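Local coordinates for protein extracellular invertase (Aspergillus kawachii, PDB 5XH8) that probably hydrolyses sucrose as a family GH32 beta-fructofuranosidase and, with high transfructosylation activity, transfers fructosyl units to build fructooligosaccharides such as 1-kestose, at residues A[430-435]-A[590-595]; A[455-460]-A[543-548]. All coordinates share one frame; numbering follows the deposited sequence.

How the contacts relate
Both contacts are antiparallel strand pairs in one sheet of the C-terminal beta-sandwich domain. Contact 1 joins strand 430-439 to 585-594, and contact 2 joins strand 455-463 to 534-547; since 585-594 also pairs with 455-463, the four strands run side by side, with the contact centres about 10 Å apart. Contact 2 is nested in sequence within the loop that contact 1 closes. Each contains a phenylalanine-valine pair on the inner face. Their other faces differ: contact 1, farther from the chain's centre, carries serines and threonines, those of 430-435 exposed, whereas contact 2 is largely buried and ends in an aromatic, carboxylate and amide cluster against the N-terminal segment.

Contact 1: A[430-435]-A[590-595]; sequences TSFTES and VTVSEG
The pairing of Thr430-Glu434 with Val590-Glu594 joins two antiparallel strands of the beta-sandwich that forms the C-terminal domain of GH32 enzymes. Three hydrogen-bonded pairs, Thr430 with Glu594, Phe432 with Val592 and Glu434 with Val590, alternate with two non-hydrogen-bonded ones. The central pair is nearly straight: Val592 N gives its hydrogen to Phe432 O at 2.9 Å and 173°. At the Thr430 end the bonds lengthen, Thr430 N lying 3.3 Å from Glu594 O.

The main side-chain contact lies on the face that carries Phe432. With CG set between the backbone N and the carbonyl carbon (chi1 63°), the ring leans toward strand 590-594 and lays one face over Val592. Val592 CB is 3.9 Å from the ring centroid and displaced toward the rim, a CH-pi contact, while Val592 CG1 meets Phe432 CZ at 3.6 Å. Valine suits this place because its branched CB and methyl groups present a broad aliphatic surface to the flat ring. Glu594 OE1 lies at the ring edge, 4.1 Å from Phe432 CE2, and its partner oxygen OE2 is hydrogen-bonded to Ser452 OG. Beside Val590, Glu434 keeps only its CB against the valine; the chain then bends away, and OE1 accepts a bond from Lys448 N.

The other face carries serine and threonine: Ser431 and Thr433 are exposed, Thr591 partly so, while Ser593 is buried and its OG bonds weakly to Leu427 O. Ser431 OG approaches the methyl CG2 of Thr591 at 3.5 Å, and Thr433 CG2 lies 3.9 Å from Thr591 OG1, both van der Waals contacts. Across this pair of strands, then, cohesion comes from the backbone bonds and the phenylalanine-valine packing, while both glutamates direct their carboxylates to partners in the loop that follows strand 444-446.

Contact 2: A[455-460]-A[543-548]; sequences FFVLSA and TLVVDN
The ring of Phe455 has Asn548 CA over one face, offset toward the rim, and Asp547 OD1 at its edge, 3.3 Å from CD2. That edge contact is probably favourable, since the carboxylate oxygen faces the weakly positive ring hydrogens, with the two planes 64° apart. The ring lies alongside the Asn548 side chain, CZ reaching Asn548 CG at 3.6 Å, with ring and amide planes 44° apart. Phe456, on the opposite face of the sheet, has Val546 CB over one ring face, 3.9 Å from the centroid, a CH-pi contact. With CG between the backbone N and the carbonyl carbon (chi1 61°), the ring reaches over the neighbouring strand; Phe456 CZ meets Val546 CG2 at 3.5 Å.

Polar ends are held from the N-terminal segment. Asp547 OD1 accepts from Arg29 N, and OD2 from His31 ND1 and Ala30 N, so several bonds fix the carboxylate's rotation; Asn548 ND2 binds Arg27 O. Arg29 also makes a cation-pi contact with Phe455.

Between the strands, Phe456 pairs with Val546 and Leu458 with Leu544 through two backbone bonds each. Leu544 N to Leu458 O measures 2.8 Å and is close to linear. Leu458 and Leu544 meet through their CB atoms and add aliphatic bulk to the face of Phe456, where Phe477 and Ile575 of the facing sheet pack on Leu458. Val457 CG1 touches Thr543 CG2 at 3.7 Å on the other face, while Thr543 OG1 binds a water at 2.7 Å that reaches Ser459 OG weakly, a fitting role for hydroxyls near solvent.

A regular antiparallel pair with large apolar residues on its inner face, packed against a second sheet, is the arrangement of a beta-sandwich, here in the C-terminal domain of a GH32 enzyme.

Contact 1: A[430-435]-A[590-595]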
loop_
_atom_site.group_PDB
_atom_site.type_symbol
_atom_site.label_atom_id
_atom_site.label_comp_id
_atom_site.label_asym_id
_atom_site.label_seq_id
_atom_site.Cartn_x
_atom_site.Cartn_y
_atom_site.Cartn_z
ATOM N N THR A 430 19.765 -49.261 16.158
ATOM C CA THR A 430 20.379 -50.574 16.109
ATOM C C THR A 430 20.041 -51.226 14.777
ATOM O O THR A 430 18.884 -51.216 14.318
ATOM C CB THR A 430 19.976 -51.411 17.319
ATOM O OG1 THR A 430 18.547 -51.517 17.379
ATOM C CG2 THR A 430 20.523 -50.739 18.621
ATOM N N SER A 431 21.082 -51.766 14.158
ATOM C CA SER A 431 21.048 -52.176 12.776
ATOM C C SER A 431 21.042 -53.695 12.659
ATOM O O SER A 431 21.795 -54.361 13.364
ATOM C CB SER A 431 22.292 -51.625 12.099
ATOM O OG SER A 431 22.091 -51.587 10.709
ATOM N N PHE A 432 20.210 -54.241 11.777
ATOM C CA PHE A 432 20.320 -55.652 11.399
ATOM C C PHE A 432 20.087 -55.792 9.903
ATOM O O PHE A 432 19.588 -54.862 9.254
ATOM C CB PHE A 432 19.360 -56.550 12.217
ATOM C CG PHE A 432 17.897 -56.245 12.009
ATOM C CD1 PHE A 432 17.182 -56.863 10.978
ATOM C CD2 PHE A 432 17.230 -55.346 12.847
ATOM C CE1 PHE A 432 15.841 -56.590 10.783
ATOM C CE2 PHE A 432 15.882 -55.066 12.649
ATOM C CZ PHE A 432 15.193 -55.689 11.619
ATOM N N THR A 433 20.462 -56.953 9.361
ATOM C CA THR A 433 20.338 -57.213 7.929
ATOM C C THR A 433 19.474 -58.436 7.683
ATOM O O THR A 433 19.423 -59.337 8.501
ATOM C CB THR A 433 21.718 -57.415 7.258
ATOM O OG1 THR A 433 22.396 -58.512 7.886
ATOM C CG2 THR A 433 22.603 -56.141 7.358
ATOM N N GLU A 434 18.784 -58.436 6.550
ATOM C CA GLU A 434 17.985 -59.538 6.079
ATOM C C GLU A 434 18.663 -60.010 4.794
ATOM O O GLU A 434 19.075 -59.184 3.977
ATOM C CB GLU A 434 16.570 -59.057 5.798
ATOM C CG GLU A 434 15.645 -60.056 5.120
ATOM C CD GLU A 434 15.177 -61.186 6.021
ATOM O OE1 GLU A 434 15.179 -61.070 7.269
ATOM O OE2 GLU A 434 14.753 -62.208 5.460
ATOM N N SER A 435 18.768 -61.327 4.615
ATOM C CA SER A 435 19.520 -61.903 3.490
ATOM C C SER A 435 18.919 -61.579 2.152
ATOM O O SER A 435 17.706 -61.631 1.982
ATOM C CB SER A 435 19.600 -63.436 3.607
ATOM O OG SER A 435 20.430 -63.796 4.689
ATOM N N VAL A 590 19.262 -56.538 2.715
ATOM C CA VAL A 590 18.413 -55.432 3.101
ATOM C C VAL A 590 18.897 -55.003 4.475
ATOM O O VAL A 590 19.065 -55.861 5.341
ATOM C CB VAL A 590 16.948 -55.912 3.177
ATOM C CG1 VAL A 590 16.012 -54.768 3.525
ATOM C CG2 VAL A 590 16.546 -56.571 1.864
ATOM N N THR A 591 19.144 -53.706 4.676
ATOM C CA THR A 591 19.513 -53.195 5.998
ATOM C C THR A 591 18.316 -52.492 6.658
ATOM O O THR A 591 17.606 -51.712 6.019
ATOM C CB THR A 591 20.710 -52.238 5.905
ATOM O OG1 THR A 591 21.795 -52.924 5.272
ATOM C CG2 THR A 591 21.158 -51.776 7.292
ATOM N N VAL A 592 18.096 -52.798 7.930
ATOM C CA VAL A 592 17.030 -52.176 8.711
ATOM C C VAL A 592 17.713 -51.557 9.907
ATOM O O VAL A 592 18.433 -52.254 10.631
ATOM C CB VAL A 592 15.956 -53.178 9.197
ATOM C CG1 VAL A 592 14.932 -52.475 10.103
ATOM C CG2 VAL A 592 15.262 -53.856 8.020
ATOM N N SER A 593 17.501 -50.252 10.098
ATOM C CA SER A 593 18.002 -49.548 11.258
ATOM C C SER A 593 16.784 -49.023 12.004
ATOM O O SER A 593 15.920 -48.348 11.410
ATOM C CB SER A 593 18.956 -48.431 10.825
ATOM O OG SER A 593 19.305 -47.631 11.943
ATOM N N GLU A 594 16.723 -49.317 13.301
ATOM C CA GLU A 594 15.513 -49.139 14.092
ATOM C C GLU A 594 15.689 -48.093 15.175
ATOM O O GLU A 594 16.728 -48.040 15.802
ATOM C CB GLU A 594 15.132 -50.481 14.735
ATOM C CG GLU A 594 13.716 -50.529 15.271
ATOM C CD GLU A 594 13.374 -51.876 15.908
ATOM O OE1 GLU A 594 13.945 -52.918 15.495
ATOM O OE2 GLU A 594 12.520 -51.880 16.818
ATOM N N GLY A 595 14.668 -47.278 15.401
ATOM C CA GLY A 595 14.705 -46.281 16.469
ATOM C C GLY A 595 14.806 -44.828 16.018
ATOM O O GLY A 595 14.260 -43.944 16.682
#

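Contact 2: A[455-460]-A[543-548]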
loop_
_atom_site.group_PDB
_atom_site.type_symbol
_atom_site.label_atom_id
_atom_site.label_comp_id
_atom_site.label_asym_id
_atom_site.label_seq_id
_atom_site.Cartn_x
_atom_site.Cartn_y
_atom_site.Cartn_z
ATOM N N PHE A 455 9.495 -46.922 13.675
ATOM C CA PHE A 455 10.522 -45.901 13.537
ATOM C C PHE A 455 11.739 -46.636 12.989
ATOM O O PHE A 455 12.433 -47.316 13.732
ATOM C CB PHE A 455 10.828 -45.243 14.891
ATOM C CG PHE A 455 9.634 -44.585 15.543
ATOM C CD1 PHE A 455 8.797 -45.304 16.407
ATOM C CD2 PHE A 455 9.358 -43.239 15.328
ATOM C CE1 PHE A 455 7.701 -44.695 17.020
ATOM C CE2 PHE A 455 8.285 -42.623 15.948
ATOM C CZ PHE A 455 7.445 -43.356 16.796
ATOM N N PHE A 456 11.933 -46.598 11.679
ATOM C CA PHE A 456 13.041 -47.314 11.070
ATOM C C PHE A 456 13.420 -46.770 9.715
ATOM O O PHE A 456 12.618 -46.106 9.064
ATOM C CB PHE A 456 12.711 -48.831 10.900
ATOM C CG PHE A 456 11.519 -49.119 10.015
ATOM C CD1 PHE A 456 11.676 -49.329 8.653
ATOM C CD2 PHE A 456 10.242 -49.204 10.553
ATOM C CE1 PHE A 456 10.585 -49.588 7.846
ATOM C CE2 PHE A 456 9.143 -49.454 9.752
ATOM C CZ PHE A 456 9.309 -49.651 8.394
ATOM N N VAL A 457 14.642 -47.106 9.295
ATOM C CA VAL A 457 15.091 -46.935 7.914
ATOM C C VAL A 457 15.294 -48.317 7.314
ATOM O O VAL A 457 15.893 -49.172 7.965
ATOM C CB VAL A 457 16.453 -46.203 7.809
ATOM C CG1 VAL A 457 16.843 -46.018 6.338
ATOM C CG2 VAL A 457 16.418 -44.873 8.557
ATOM N N LEU A 458 14.807 -48.516 6.093
ATOM C CA LEU A 458 15.016 -49.745 5.329
ATOM C C LEU A 458 15.722 -49.371 4.038
ATOM O O LEU A 458 15.196 -48.543 3.289
ATOM C CB LEU A 458 13.675 -50.412 4.979
ATOM C CG LEU A 458 13.774 -51.743 4.196
ATOM C CD1 LEU A 458 12.525 -52.581 4.415
ATOM C CD2 LEU A 458 14.001 -51.565 2.699
ATOM N N SER A 459 16.891 -49.961 3.778
ATOM C CA SER A 459 17.625 -49.767 2.508
ATOM C C SER A 459 17.771 -51.094 1.778
ATOM O O SER A 459 18.043 -52.120 2.409
ATOM C CB SER A 459 19.037 -49.228 2.733
ATOM O OG SER A 459 19.103 -48.452 3.894
ATOM N N ALA A 460 17.640 -51.077 0.458
ATOM C CA ALA A 460 17.877 -52.278 -0.320
ATOM C C ALA A 460 18.058 -51.918 -1.760
ATOM O O ALA A 460 17.564 -50.872 -2.215
ATOM C CB ALA A 460 16.697 -53.232 -0.177
ATOM N N THR A 543 15.640 -46.326 -0.455
ATOM C CA THR A 543 15.596 -46.064 0.996
ATOM C C THR A 543 14.171 -45.693 1.447
ATOM O O THR A 543 13.525 -44.838 0.832
ATOM C CB THR A 543 16.563 -44.945 1.387
ATOM O OG1 THR A 543 17.872 -45.238 0.888
ATOM C CG2 THR A 543 16.626 -44.780 2.895
ATOM N N LEU A 544 13.688 -46.353 2.496
ATOM C CA LEU A 544 12.399 -46.053 3.120
ATOM C C LEU A 544 12.704 -45.540 4.516
ATOM O O LEU A 544 13.420 -46.198 5.264
ATOM C CB LEU A 544 11.511 -47.301 3.217
ATOM C CG LEU A 544 10.745 -47.801 1.992
ATOM C CD1 LEU A 544 11.569 -47.794 0.727
ATOM C CD2 LEU A 544 10.226 -49.210 2.250
ATOM N N VAL A 545 12.172 -44.373 4.860
ATOM C CA VAL A 545 12.270 -43.847 6.214
ATOM C C VAL A 545 10.845 -43.766 6.732
ATOM O O VAL A 545 10.014 -43.019 6.185
ATOM C CB VAL A 545 12.915 -42.451 6.277
ATOM C CG1 VAL A 545 13.112 -42.012 7.733
ATOM C CG2 VAL A 545 14.219 -42.419 5.496
ATOM N N VAL A 546 10.566 -44.527 7.787
ATOM C CA VAL A 546 9.261 -44.538 8.413
ATOM C C VAL A 546 9.424 -43.925 9.789
ATOM O O VAL A 546 10.114 -44.479 10.644
ATOM C CB VAL A 546 8.704 -45.978 8.498
ATOM C CG1 VAL A 546 7.411 -46.035 9.307
ATOM C CG2 VAL A 546 8.471 -46.507 7.099
ATOM N N ASP A 547 8.784 -42.779 9.998
ATOM C CA ASP A 547 8.830 -42.083 11.279
ATOM C C ASP A 547 7.398 -41.979 11.802
ATOM O O ASP A 547 6.706 -40.947 11.660
ATOM C CB ASP A 547 9.520 -40.717 11.098
ATOM C CG ASP A 547 9.801 -40.029 12.384
ATOM O OD1 ASP A 547 9.465 -40.556 13.473
ATOM O OD2 ASP A 547 10.370 -38.919 12.315
ATOM N N ASN A 548 6.972 -43.090 12.408
ATOM C CA ASN A 548 5.612 -43.311 12.890
ATOM C C ASN A 548 4.597 -43.325 11.740
ATOM O O ASN A 548 4.354 -44.394 11.178
ATOM C CB ASN A 548 5.260 -42.363 14.048
ATOM C CG ASN A 548 4.322 -43.007 15.067
ATOM O OD1 ASN A 548 3.850 -44.124 14.871
ATOM N ND2 ASN A 548 4.057 -42.306 16.149
HETATM O O HOH W 1 20.023 -45.501 2.480
#